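Long-range contact in putative carboxynorspermidine decarboxylase protein (Sinorhizobium meliloti, PDB 3MT1), which probably catalyses the pyridoxal 5'-phosphate-dependent decarboxylation of carboxynorspermidine and carboxyspermidine to norspermidine and spermidine: residues V191-L196 / Q226-P231. Residues are numbered along the deposited sequence; the frame is centred on the assembly and turned at random.
Sequences VDWVSL and QIYLEP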
# COMPACT_ATOMS: atom_id res chain seq x y z
N VAL B 191 33.01 -13.44 18.06
CA VAL B 191 32.62 -12.05 17.83
C VAL B 191 32.15 -11.46 19.13
O VAL B 191 32.11 -12.15 20.14
CB VAL B 191 31.52 -11.90 16.76
CG1 VAL B 191 32.01 -12.40 15.42
CG2 VAL B 191 30.26 -12.63 17.16
N ASP B 192 31.79 -10.18 19.13
CA ASP B 192 31.40 -9.62 20.40
C ASP B 192 29.98 -9.08 20.50
O ASP B 192 29.61 -8.58 21.54
CB ASP B 192 32.47 -8.67 20.97
CG ASP B 192 32.74 -7.53 20.08
OD1 ASP B 192 31.76 -7.10 19.46
OD2 ASP B 192 33.90 -7.07 19.99
N TRP B 193 29.17 -9.27 19.45
CA TRP B 193 27.72 -9.01 19.57
C TRP B 193 26.89 -9.80 18.59
O TRP B 193 27.34 -10.13 17.50
CB TRP B 193 27.38 -7.52 19.47
CG TRP B 193 27.78 -6.88 18.18
CD1 TRP B 193 28.93 -6.22 17.95
CD2 TRP B 193 27.04 -6.86 16.94
NE1 TRP B 193 28.96 -5.75 16.64
CE2 TRP B 193 27.82 -6.14 16.00
CE3 TRP B 193 25.80 -7.37 16.53
CZ2 TRP B 193 27.42 -5.92 14.69
CZ3 TRP B 193 25.40 -7.15 15.21
CH2 TRP B 193 26.21 -6.43 14.30
N VAL B 194 25.65 -10.07 18.98
CA VAL B 194 24.68 -10.83 18.19
C VAL B 194 23.31 -10.20 18.29
O VAL B 194 22.89 -9.80 19.38
CB VAL B 194 24.53 -12.28 18.70
CG1 VAL B 194 23.45 -13.00 17.90
CG2 VAL B 194 25.83 -13.03 18.55
N SER B 195 22.62 -10.10 17.17
CA SER B 195 21.26 -9.64 17.18
C SER B 195 20.37 -10.81 16.85
O SER B 195 20.52 -11.45 15.78
CB SER B 195 21.04 -8.55 16.14
OG SER B 195 19.72 -8.69 15.61
N LEU B 196 19.45 -11.08 17.75
CA LEU B 196 18.56 -12.20 17.54
C LEU B 196 17.30 -11.85 16.78
O LEU B 196 16.43 -12.69 16.66
CB LEU B 196 18.24 -12.89 18.87
CG LEU B 196 19.44 -13.56 19.50
CD1 LEU B 196 19.09 -14.04 20.93
CD2 LEU B 196 19.95 -14.69 18.59
N GLN B 226 27.25 -9.37 23.49
CA GLN B 226 26.06 -8.58 23.80
C GLN B 226 24.87 -9.00 22.90
O GLN B 226 25.00 -9.09 21.66
CB GLN B 226 26.35 -7.08 23.68
CG GLN B 226 25.11 -6.21 23.83
CD GLN B 226 24.63 -6.12 25.28
OE1 GLN B 226 25.42 -5.81 26.19
NE2 GLN B 226 23.32 -6.35 25.50
N ILE B 227 23.73 -9.27 23.51
CA ILE B 227 22.56 -9.63 22.75
C ILE B 227 21.74 -8.40 22.43
O ILE B 227 21.55 -7.51 23.26
CB ILE B 227 21.69 -10.70 23.47
CG1 ILE B 227 22.43 -12.03 23.52
CG2 ILE B 227 20.35 -10.92 22.72
CD1 ILE B 227 21.68 -13.08 24.31
N TYR B 228 21.30 -8.35 21.18
CA TYR B 228 20.27 -7.42 20.70
C TYR B 228 18.98 -8.15 20.35
O TYR B 228 18.99 -9.21 19.74
CB TYR B 228 20.77 -6.64 19.50
CG TYR B 228 21.83 -5.68 19.90
CD1 TYR B 228 21.51 -4.38 20.32
CD2 TYR B 228 23.16 -6.06 19.88
CE1 TYR B 228 22.50 -3.48 20.69
CE2 TYR B 228 24.16 -5.18 20.25
CZ TYR B 228 23.83 -3.90 20.67
OH TYR B 228 24.86 -3.06 21.05
N LEU B 229 17.87 -7.57 20.79
CA LEU B 229 16.58 -7.99 20.36
C LEU B 229 16.07 -6.88 19.46
O LEU B 229 16.41 -5.70 19.68
CB LEU B 229 15.68 -8.16 21.56
CG LEU B 229 15.96 -9.30 22.54
CD1 LEU B 229 15.05 -9.16 23.73
CD2 LEU B 229 15.78 -10.68 21.91
N GLU B 230 15.29 -7.25 18.44
CA GLU B 230 14.69 -6.26 17.52
C GLU B 230 13.17 -6.31 17.56
O GLU B 230 12.52 -6.66 16.58
CB GLU B 230 15.12 -6.56 16.10
CG GLU B 230 16.56 -6.26 15.74
CD GLU B 230 16.94 -6.83 14.36
OE1 GLU B 230 16.08 -6.86 13.43
OE2 GLU B 230 18.11 -7.26 14.20
N PRO B 231 12.57 -6.00 18.71
CA PRO B 231 11.11 -6.19 18.67
C PRO B 231 10.37 -5.18 17.79
O PRO B 231 10.42 -3.98 18.05
CB PRO B 231 10.71 -5.95 20.12
CG PRO B 231 11.84 -5.02 20.67
CD PRO B 231 13.06 -5.57 20.05
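Ser-195 reaches Glu-230, the residue after strand 226-229: OG donates to OE2 over 2.6 Å, meeting the anti side of the carboxylate from 29° out of its plane. Glu-230 stretches its chain across, and the same OG takes the backbone N-H of Gly-197, so two hydrogen bonds hold the hydroxyl. On the face shared with Ser-195, Tyr-228 turns the edge of its ring to the other strand; CE2 stands 4.1 Å from Trp-193 CB, and CD2 lies near Val-194 O. A chi1 of 60° swings the indole of Trp-193 off from the 226-231 segment, to Asn-157, which accepts from NE1, and Lys-95, which makes a cation-pi contact with it. Lys-95 also bonds Tyr-228 OH, linking the two aromatic residues on the barrel's inner side. Ile-227, on the opposite face, meets Leu-196: the two side chains lie aslant each other, touching through CD1 of Leu-196 and CG2 of Ile-227 (3.8 Å). Between the two faces, four backbone hydrogen bonds join the parallel segments: Gln-226 N to Asp-192 O, Val-194 N to Gln-226 O, Tyr-228 N to Val-194 O (2.8 Å) and Leu-196 N to Tyr-228 O. Strands 193-195 and 226-229, joined through helix 209-223 in a beta-alpha-beta crossover, are the last two of the eight-stranded parallel barrel typical of fold-type III pyridoxal phosphate enzymes. Helix 209-223 packs Leu-216 on Leu-196 and Leu-229, and Phe-219 on Ile-227; strand 158-160 flanks 193-195, while 31-35 closes the barrel against 226-229.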